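Local coordinates for protein isochorismatase hydrolase (PDB 3HB7) that probably acts as a hydrolase of the isochorismatase family, a group related to the cysteine hydrolases, although its own substrate is not established, at residues 6-11 with 122-127; 15-20 with 79-84; 102-107 with 138-143. All blocks are in the same frame, centred on the assembly; numbering follows the deposited sequence.

Contact 1 pairs the central strands of the parallel sheet of the isochorismatase domain. Contact 2 joins loops that follow strands 8-13 and 53-60, its centre about 22 Å from that of contact 1; the two touch where Met-15 SE, a selenium, meets Gly-127 CA at 3.8 Å. Contact 3 packs a loop after strand 96-100 on helix 133-143, which covers one face of the sheet: Ala-141 CB lies 3.7 Å from Val-123 CG2 of contact 1. Contacts 2 and 3 do not touch, their nearest atoms about 9 Å apart. A bound sodium ion lies about 6 Å from the Asp-140 side chain. In this family the active site probably lies at the C-terminal ends of the parallel strands.

Contact 1: residues 6-11 with 122-127; sequences AKHAIL and TVVLTG
With chi1 at -77°, the His-8 ring stands anti to its own carbonyl carbon and rises beside Thr-122, whose CG2 is set anti to the backbone N and so turned over the imidazole. The two side chains run alongside each other, and the methyl sits above the centre of one ring face, a CH-pi contact with CG2 3.7 Å from the ring centroid. The rotation of the ring is also fixed from elsewhere: ND1 is hydrogen-bonded to Tyr-182 OH, and Trp-186 meets it edge-to-face. Two residues on, on the same face, Ile-10 CG1 presses on Val-124 CG2 at 3.6 Å. Leu-11 and Leu-125 go to the other side of the sheet, where Leu-11 CD1 meets Leu-125 CD1 at 4.2 Å and also packs on Val-123 CB.

Between these faces the backbones run parallel at 22°. Ala-9 bonds both ways, its N to Thr-122 O at 2.9 Å and its O to Val-124 N at 2.8 Å; Leu-11 N then donates to Val-124 O. At the far end Leu-11 O is gripped twice by Thr-126. The amide N comes nearly straight on at 3.1 Å, while OG1, held between N and the carbonyl carbon by chi1 62°, donates at 2.8 Å from above the carbonyl plane. Strand 53-60 flanks strand 8-13 on its other edge, and strand 147-151 does the same for 122-126. This is the middle pair of a six-stranded parallel sheet of order 3-2-1-4-5-6, the core of the Rossmann-like, three-layer alpha/beta/alpha fold of the isochorismatase family.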
loop_
_atom_site.group_PDB
_atom_site.type_symbol
_atom_site.label_atom_id
_atom_site.label_comp_id
_atom_site.label_asym_id
_atom_site.label_seq_id
_atom_site.Cartn_x
_atom_site.Cartn_y
_atom_site.Cartn_z
ATOM N N ALA E 6 23.221 16.977 51.215
ATOM C CA ALA E 6 22.659 16.303 50.060
ATOM C C ALA E 6 22.324 14.865 50.375
ATOM O O ALA E 6 23.184 14.099 50.706
ATOM C CB ALA E 6 23.603 16.380 48.911
ATOM N N LYS E 7 21.050 14.523 50.290
ATOM C CA LYS E 7 20.586 13.188 50.572
ATOM C C LYS E 7 19.734 12.686 49.440
ATOM O O LYS E 7 18.930 13.393 48.925
ATOM C CB LYS E 7 19.793 13.183 51.856
ATOM C CG LYS E 7 20.343 12.306 52.911
ATOM C CD LYS E 7 19.369 12.171 54.021
ATOM C CE LYS E 7 19.870 11.238 55.076
ATOM N NZ LYS E 7 19.152 11.432 56.355
ATOM N N HIS E 8 19.915 11.436 49.087
ATOM C CA HIS E 8 19.322 10.856 47.914
ATOM C C HIS E 8 18.537 9.617 48.235
ATOM O O HIS E 8 18.912 8.840 49.077
ATOM C CB HIS E 8 20.397 10.416 46.950
ATOM C CG HIS E 8 21.024 11.524 46.188
ATOM N ND1 HIS E 8 21.714 11.312 45.025
ATOM C CD2 HIS E 8 21.084 12.847 46.429
ATOM C CE1 HIS E 8 22.171 12.460 44.578
ATOM N NE2 HIS E 8 21.799 13.407 45.411
ATOM N N ALA E 9 17.452 9.433 47.503
ATOM C CA ALA E 9 16.709 8.200 47.522
ATOM C C ALA E 9 16.719 7.598 46.146
ATOM O O ALA E 9 16.500 8.260 45.164
ATOM C CB ALA E 9 15.329 8.433 47.969
ATOM N N ILE E 10 16.975 6.319 46.087
ATOM C CA ILE E 10 17.001 5.638 44.838
ATOM C C ILE E 10 15.810 4.755 44.812
ATOM O O ILE E 10 15.663 3.918 45.651
ATOM C CB ILE E 10 18.255 4.798 44.737
ATOM C CG1 ILE E 10 19.460 5.711 44.784
ATOM C CG2 ILE E 10 18.269 3.988 43.476
ATOM C CD1 ILE E 10 20.725 5.021 44.619
ATOM N N LEU E 11 14.954 4.952 43.828
ATOM C CA LEU E 11 13.721 4.213 43.754
ATOM C C LEU E 11 13.859 3.075 42.789
ATOM O O LEU E 11 14.172 3.258 41.661
ATOM C CB LEU E 11 12.582 5.125 43.339
ATOM C CG LEU E 11 12.552 6.420 44.117
ATOM C CD1 LEU E 11 11.509 7.356 43.630
ATOM C CD2 LEU E 11 12.354 6.153 45.535
ATOM N N THR E 122 16.688 14.490 46.567
ATOM C CA THR E 122 16.867 14.001 45.239
ATOM C C THR E 122 16.410 12.591 45.114
ATOM O O THR E 122 16.713 11.777 45.925
ATOM C CB THR E 122 18.338 14.081 44.849
ATOM O OG1 THR E 122 18.682 15.438 44.652
ATOM C CG2 THR E 122 18.606 13.352 43.586
ATOM N N VAL E 123 15.702 12.293 44.051
ATOM C CA VAL E 123 15.326 10.932 43.798
ATOM C C VAL E 123 15.953 10.473 42.521
ATOM O O VAL E 123 16.038 11.211 41.589
ATOM C CB VAL E 123 13.797 10.737 43.754
ATOM C CG1 VAL E 123 13.143 11.537 44.808
ATOM C CG2 VAL E 123 13.256 11.090 42.440
ATOM N N VAL E 124 16.424 9.249 42.503
ATOM C CA VAL E 124 17.029 8.719 41.310
ATOM C C VAL E 124 16.366 7.433 40.873
ATOM O O VAL E 124 16.080 6.590 41.667
ATOM C CB VAL E 124 18.576 8.591 41.430
ATOM C CG1 VAL E 124 19.121 9.425 42.543
ATOM C CG2 VAL E 124 18.999 7.188 41.542
ATOM N N LEU E 125 16.128 7.298 39.587
ATOM C CA LEU E 125 15.192 6.319 39.079
ATOM C C LEU E 125 15.795 5.103 38.457
ATOM O O LEU E 125 16.650 5.204 37.621
ATOM C CB LEU E 125 14.277 6.961 38.050
ATOM C CG LEU E 125 13.136 7.809 38.541
ATOM C CD1 LEU E 125 12.467 7.076 39.588
ATOM C CD2 LEU E 125 13.639 9.083 39.063
ATOM N N THR E 126 15.303 3.951 38.860
ATOM C CA THR E 126 15.770 2.697 38.351
ATOM C C THR E 126 14.628 1.752 38.189
ATOM O O THR E 126 13.656 1.852 38.859
ATOM C CB THR E 126 16.816 2.072 39.278
ATOM O OG1 THR E 126 16.242 1.799 40.540
ATOM C CG2 THR E 126 17.961 3.002 39.466
ATOM N N GLY E 127 14.767 0.790 37.318
ATOM C CA GLY E 127 13.663 -0.082 37.075
ATOM C C GLY E 127 13.025 0.083 35.734
ATOM O O GLY E 127 13.598 0.592 34.808
#

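Contact 2: residues 15-20 with 79-84; sequences MLNDFV and GTWGSD
This is a loop-to-loop contact, partly buried, between the segment that follows strand 8-13 and one that comes after strand 53-60; the centre of the contact lies about 16 Å from the centre of the chain. Asn-17 carries most of it. Its side chain lies against one face of the Trp-81 indole: CB faces the six-membered ring, 3.4 Å from the centroid in a CH-pi contact, and ND2 sits 3.0 Å from the plane, toward the rim. Amide and ring planes are 26° apart. The fit is tight, for ND2 also comes within 3.0 Å of Trp-81 NE1, two donors pressed together without a hydrogen bond. Trp-81 reaches across because its CG is anti to the backbone N (chi1 173°). The same amide is tied to the main chain, ND2 donating to Trp-81 O at 2.9 Å from one face of that carbonyl while Asp-84 N arrives from the opposite face.

Leu-16 O accepts from both Phe-19 N and Val-20 N, and residues 81-83 have helical backbone angles without the regular helix bonds, the two segments lying in connections at the C-terminal ends of the strands of the parallel sheet. Backbone bonds join them: Asn-17 N to Asp-84 O at 2.9 Å, and Asp-18 N to Gly-82 O at 3.1 Å, the latter in the carbonyl plane on a lone pair. Having no side chain, Gly-82 lets the Asp-18 carboxylate settle on its CA, 3.1 Å from OD2. Leu-16 CD2 packs on Ser-83 O, while the Ser-83 hydroxyl is bonded to Glu-60 O and Asp-84 OD2 to Tyr-90 OH.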
loop_
_atom_site.group_PDB
_atom_site.type_symbol
_atom_site.label_atom_id
_atom_site.label_comp_id
_atom_site.label_asym_id
_atom_site.label_seq_id
_atom_site.Cartn_x
_atom_site.Cartn_y
_atom_site.Cartn_z
HETATM N N MSE E 15 10.947 -4.265 39.882
HETATM C CA MSE E 15 11.766 -5.365 39.475
HETATM C C MSE E 15 11.228 -6.550 40.207
HETATM O O MSE E 15 11.723 -6.923 41.227
HETATM C CB MSE E 15 13.201 -5.105 39.855
HETATM C CG MSE E 15 13.808 -3.874 39.190
HETATM SE SE MSE E 15 13.929 -3.876 37.311
HETATM C CE MSE E 15 15.223 -5.233 37.134
ATOM N N LEU E 16 10.194 -7.134 39.637
ATOM C CA LEU E 16 9.363 -8.121 40.272
ATOM C C LEU E 16 9.303 -9.420 39.500
ATOM O O LEU E 16 9.661 -9.476 38.363
ATOM C CB LEU E 16 7.956 -7.592 40.434
ATOM C CG LEU E 16 7.737 -6.178 40.912
ATOM C CD1 LEU E 16 6.263 -5.886 40.962
ATOM C CD2 LEU E 16 8.329 -6.014 42.239
ATOM N N ASN E 17 8.829 -10.456 40.162
ATOM C CA ASN E 17 8.873 -11.800 39.656
ATOM C C ASN E 17 8.070 -11.904 38.400
ATOM O O ASN E 17 8.431 -12.622 37.491
ATOM C CB ASN E 17 8.412 -12.807 40.704
ATOM C CG ASN E 17 9.441 -13.049 41.770
ATOM O OD1 ASN E 17 10.594 -12.764 41.600
ATOM N ND2 ASN E 17 9.011 -13.550 42.886
ATOM N N ASP E 18 6.960 -11.191 38.367
ATOM C CA ASP E 18 6.095 -11.157 37.209
ATOM C C ASP E 18 6.696 -10.535 35.976
ATOM O O ASP E 18 6.376 -10.910 34.886
ATOM C CB ASP E 18 4.798 -10.464 37.534
ATOM C CG ASP E 18 3.757 -11.406 38.002
ATOM O OD1 ASP E 18 3.891 -12.582 37.733
ATOM O OD2 ASP E 18 2.799 -10.987 38.639
ATOM N N PHE E 19 7.508 -9.517 36.154
ATOM C CA PHE E 19 7.988 -8.771 35.024
ATOM C C PHE E 19 9.413 -9.026 34.621
ATOM O O PHE E 19 9.795 -8.716 33.516
ATOM C CB PHE E 19 7.837 -7.282 35.278
ATOM C CG PHE E 19 6.498 -6.885 35.754
ATOM C CD1 PHE E 19 5.382 -7.286 35.102
ATOM C CD2 PHE E 19 6.361 -6.105 36.859
ATOM C CE1 PHE E 19 4.178 -6.914 35.535
ATOM C CE2 PHE E 19 5.156 -5.747 37.290
ATOM C CZ PHE E 19 4.066 -6.151 36.630
ATOM N N VAL E 20 10.218 -9.540 35.525
ATOM C CA VAL E 20 11.627 -9.668 35.230
ATOM C C VAL E 20 12.038 -11.097 35.070
ATOM O O VAL E 20 11.761 -11.928 35.904
ATOM C CB VAL E 20 12.501 -9.025 36.285
ATOM C CG1 VAL E 20 13.880 -8.855 35.778
ATOM C CG2 VAL E 20 11.953 -7.721 36.663
ATOM N N GLY E 79 0.242 -9.786 47.520
ATOM C CA GLY E 79 0.395 -11.017 48.258
ATOM C C GLY E 79 0.782 -12.248 47.469
ATOM O O GLY E 79 0.882 -13.313 48.016
ATOM N N THR E 80 0.987 -12.086 46.179
ATOM C CA THR E 80 1.333 -13.171 45.314
ATOM C C THR E 80 2.801 -13.147 44.986
ATOM O O THR E 80 3.466 -12.170 45.216
ATOM C CB THR E 80 0.539 -13.154 44.028
ATOM O OG1 THR E 80 1.023 -12.121 43.182
ATOM C CG2 THR E 80 -0.891 -12.942 44.308
ATOM N N TRP E 81 3.278 -14.244 44.427
ATOM C CA TRP E 81 4.659 -14.407 44.056
ATOM C C TRP E 81 5.052 -13.397 42.993
ATOM O O TRP E 81 6.140 -12.882 42.992
ATOM C CB TRP E 81 4.898 -15.844 43.565
ATOM C CG TRP E 81 6.247 -16.072 43.003
ATOM C CD1 TRP E 81 7.357 -16.356 43.692
ATOM C CD2 TRP E 81 6.632 -16.011 41.635
ATOM N NE1 TRP E 81 8.411 -16.483 42.860
ATOM C CE2 TRP E 81 7.992 -16.271 41.583
ATOM C CE3 TRP E 81 5.959 -15.754 40.456
ATOM C CZ2 TRP E 81 8.695 -16.286 40.409
ATOM C CZ3 TRP E 81 6.655 -15.770 39.297
ATOM C CH2 TRP E 81 8.008 -16.033 39.276
ATOM N N GLY E 82 4.140 -13.119 42.088
ATOM C CA GLY E 82 4.412 -12.207 41.001
ATOM C C GLY E 82 4.726 -10.818 41.472
ATOM O O GLY E 82 5.544 -10.148 40.904
ATOM N N SER E 83 4.058 -10.408 42.532
ATOM C CA SER E 83 4.260 -9.114 43.151
ATOM C C SER E 83 5.615 -8.923 43.767
ATOM O O SER E 83 6.094 -7.826 43.863
ATOM C CB SER E 83 3.185 -8.845 44.181
ATOM O OG SER E 83 2.976 -7.478 44.326
ATOM N N ASP E 84 6.216 -10.015 44.210
ATOM C CA ASP E 84 7.461 -9.960 44.965
ATOM C C ASP E 84 8.680 -9.605 44.175
ATOM O O ASP E 84 8.746 -9.820 43.000
ATOM C CB ASP E 84 7.702 -11.256 45.718
ATOM C CG ASP E 84 8.270 -11.026 47.086
ATOM O OD1 ASP E 84 8.122 -9.919 47.606
ATOM O OD2 ASP E 84 8.864 -11.944 47.649
#

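Contact 3: residues 102-107 with 138-143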
loop_
_atom_site.group_PDB
_atom_site.type_symbol
_atom_site.label_atom_id
_atom_site.label_comp_id
_atom_site.label_asym_id
_atom_site.label_seq_id
_atom_site.Cartn_x
_atom_site.Cartn_y
_atom_site.Cartn_z
ATOM N N ARG E 102 -1.188 1.877 41.118
ATOM C CA ARG E 102 -1.293 2.671 39.904
ATOM C C ARG E 102 0.104 2.935 39.385
ATOM O O ARG E 102 1.036 2.405 39.890
ATOM C CB ARG E 102 -2.065 3.975 40.095
ATOM C CG ARG E 102 -3.543 3.833 40.308
ATOM C CD ARG E 102 -4.235 3.232 39.130
ATOM N NE ARG E 102 -5.654 3.082 39.334
ATOM C CZ ARG E 102 -6.218 2.031 39.875
ATOM N NH1 ARG E 102 -5.494 1.018 40.274
ATOM N NH2 ARG E 102 -7.505 2.007 40.032
ATOM N N HIS E 103 0.249 3.705 38.336
ATOM C CA HIS E 103 1.551 3.808 37.726
ATOM C C HIS E 103 2.649 4.415 38.565
ATOM O O HIS E 103 3.688 3.866 38.684
ATOM C CB HIS E 103 1.446 4.582 36.428
ATOM C CG HIS E 103 0.717 3.852 35.351
ATOM N ND1 HIS E 103 0.218 4.478 34.245
ATOM C CD2 HIS E 103 0.409 2.549 35.209
ATOM C CE1 HIS E 103 -0.376 3.597 33.474
ATOM N NE2 HIS E 103 -0.266 2.418 34.033
ATOM N N SER E 104 2.394 5.569 39.131
ATOM C CA SER E 104 3.357 6.275 39.922
ATOM C C SER E 104 3.644 5.642 41.263
ATOM O O SER E 104 2.787 5.139 41.932
ATOM C CB SER E 104 2.883 7.688 40.130
ATOM O OG SER E 104 3.867 8.515 40.619
ATOM N N GLY E 105 4.892 5.723 41.642
ATOM C CA GLY E 105 5.338 5.380 42.956
ATOM C C GLY E 105 4.700 6.260 43.992
ATOM O O GLY E 105 4.517 5.851 45.067
ATOM N N PHE E 106 4.384 7.482 43.647
ATOM C CA PHE E 106 3.777 8.416 44.552
ATOM C C PHE E 106 2.268 8.336 44.665
ATOM O O PHE E 106 1.717 8.900 45.543
ATOM C CB PHE E 106 4.128 9.830 44.132
ATOM C CG PHE E 106 5.547 10.202 44.333
ATOM C CD1 PHE E 106 5.930 10.865 45.451
ATOM C CD2 PHE E 106 6.492 9.949 43.371
ATOM C CE1 PHE E 106 7.198 11.221 45.628
ATOM C CE2 PHE E 106 7.756 10.311 43.551
ATOM C CZ PHE E 106 8.115 10.953 44.672
ATOM N N ALA E 107 1.596 7.665 43.763
ATOM C CA ALA E 107 0.172 7.830 43.680
ATOM C C ALA E 107 -0.528 6.973 44.714
ATOM O O ALA E 107 -0.459 5.791 44.683
ATOM C CB ALA E 107 -0.290 7.498 42.318
ATOM N N ALA E 138 8.932 9.756 38.043
ATOM C CA ALA E 138 9.725 10.936 37.803
ATOM C C ALA E 138 8.919 12.203 37.710
ATOM O O ALA E 138 9.320 13.198 38.221
ATOM C CB ALA E 138 10.527 10.776 36.570
ATOM N N THR E 139 7.795 12.169 37.034
ATOM C CA THR E 139 6.941 13.316 36.943
ATOM C C THR E 139 6.389 13.713 38.292
ATOM O O THR E 139 6.280 14.853 38.596
ATOM C CB THR E 139 5.780 13.038 36.011
ATOM O OG1 THR E 139 6.275 12.711 34.730
ATOM C CG2 THR E 139 4.901 14.207 35.886
ATOM N N ASP E 140 6.002 12.748 39.082
ATOM C CA ASP E 140 5.504 13.013 40.403
ATOM C C ASP E 140 6.549 13.604 41.334
ATOM O O ASP E 140 6.245 14.422 42.121
ATOM C CB ASP E 140 4.840 11.785 40.995
ATOM C CG ASP E 140 3.484 11.544 40.432
ATOM O OD1 ASP E 140 3.069 12.250 39.529
ATOM O OD2 ASP E 140 2.821 10.636 40.895
ATOM N N ALA E 141 7.775 13.153 41.226
ATOM C CA ALA E 141 8.865 13.680 42.000
ATOM C C ALA E 141 9.114 15.129 41.668
ATOM O O ALA E 141 9.228 15.947 42.540
ATOM C CB ALA E 141 10.066 12.895 41.729
ATOM N N LEU E 142 9.123 15.445 40.394
ATOM C CA LEU E 142 9.248 16.797 39.936
ATOM C C LEU E 142 8.093 17.617 40.455
ATOM O O LEU E 142 8.261 18.735 40.838
ATOM C CB LEU E 142 9.232 16.824 38.421
ATOM C CG LEU E 142 9.827 17.938 37.580
ATOM C CD1 LEU E 142 8.811 18.771 36.884
ATOM C CD2 LEU E 142 10.823 18.779 38.266
ATOM N N ALA E 143 6.913 17.037 40.468
ATOM C CA ALA E 143 5.730 17.727 40.925
ATOM C C ALA E 143 5.789 18.073 42.409
ATOM O O ALA E 143 5.127 18.960 42.863
ATOM C CB ALA E 143 4.512 16.956 40.595
#
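Ser-104 OG and Asp-140 OD2 are modelled just 2.4 Å apart, too short for the exact length to be trusted; a hydrogen bond from the hydroxyl to the carboxylate is the natural reading, but its strength should not be judged from that number. The serine also forms an ST turn, OG accepting from Phe-106 N at 3.2 Å, so one hydroxyl both shapes the 102-107 loop and ties it to helix 133-143, one of the outer-layer helices of the alpha/beta/alpha fold. Chi1 of -167° swings the Ser-104 hydroxyl away from its own amide and toward the helix. Asp-140 meets it from the other side with CG beside its backbone N, which directs OD2 at the Ser-104 hydroxyl. A bound sodium ion lies about 6 Å from the Asp-140 side chain, too far for direct coordination.

Nearby, Gly-105 N is hydrogen-bonded to Thr-137 OG1, a further tie between loop and helix. The rest of the contact is apolar. Phe-106 runs past Asp-140 in the opposite direction, its ring turned 71° from the carboxylate plane, and spreads one face along the helix backbone, with Asp-140 C above it and off toward the rim. Leu-111 and Leu-115 of helix 111-117, together with Tyr-146, also touch the same ring, so it sits between two helices, while Ala-141 goes on to touch Val-148 in the sheet. At the ring's leading end Phe-106 CE2 meets Ala-141 CB at 3.9 Å, and farther back CD2 rests 3.4 Å from Asp-140 CB.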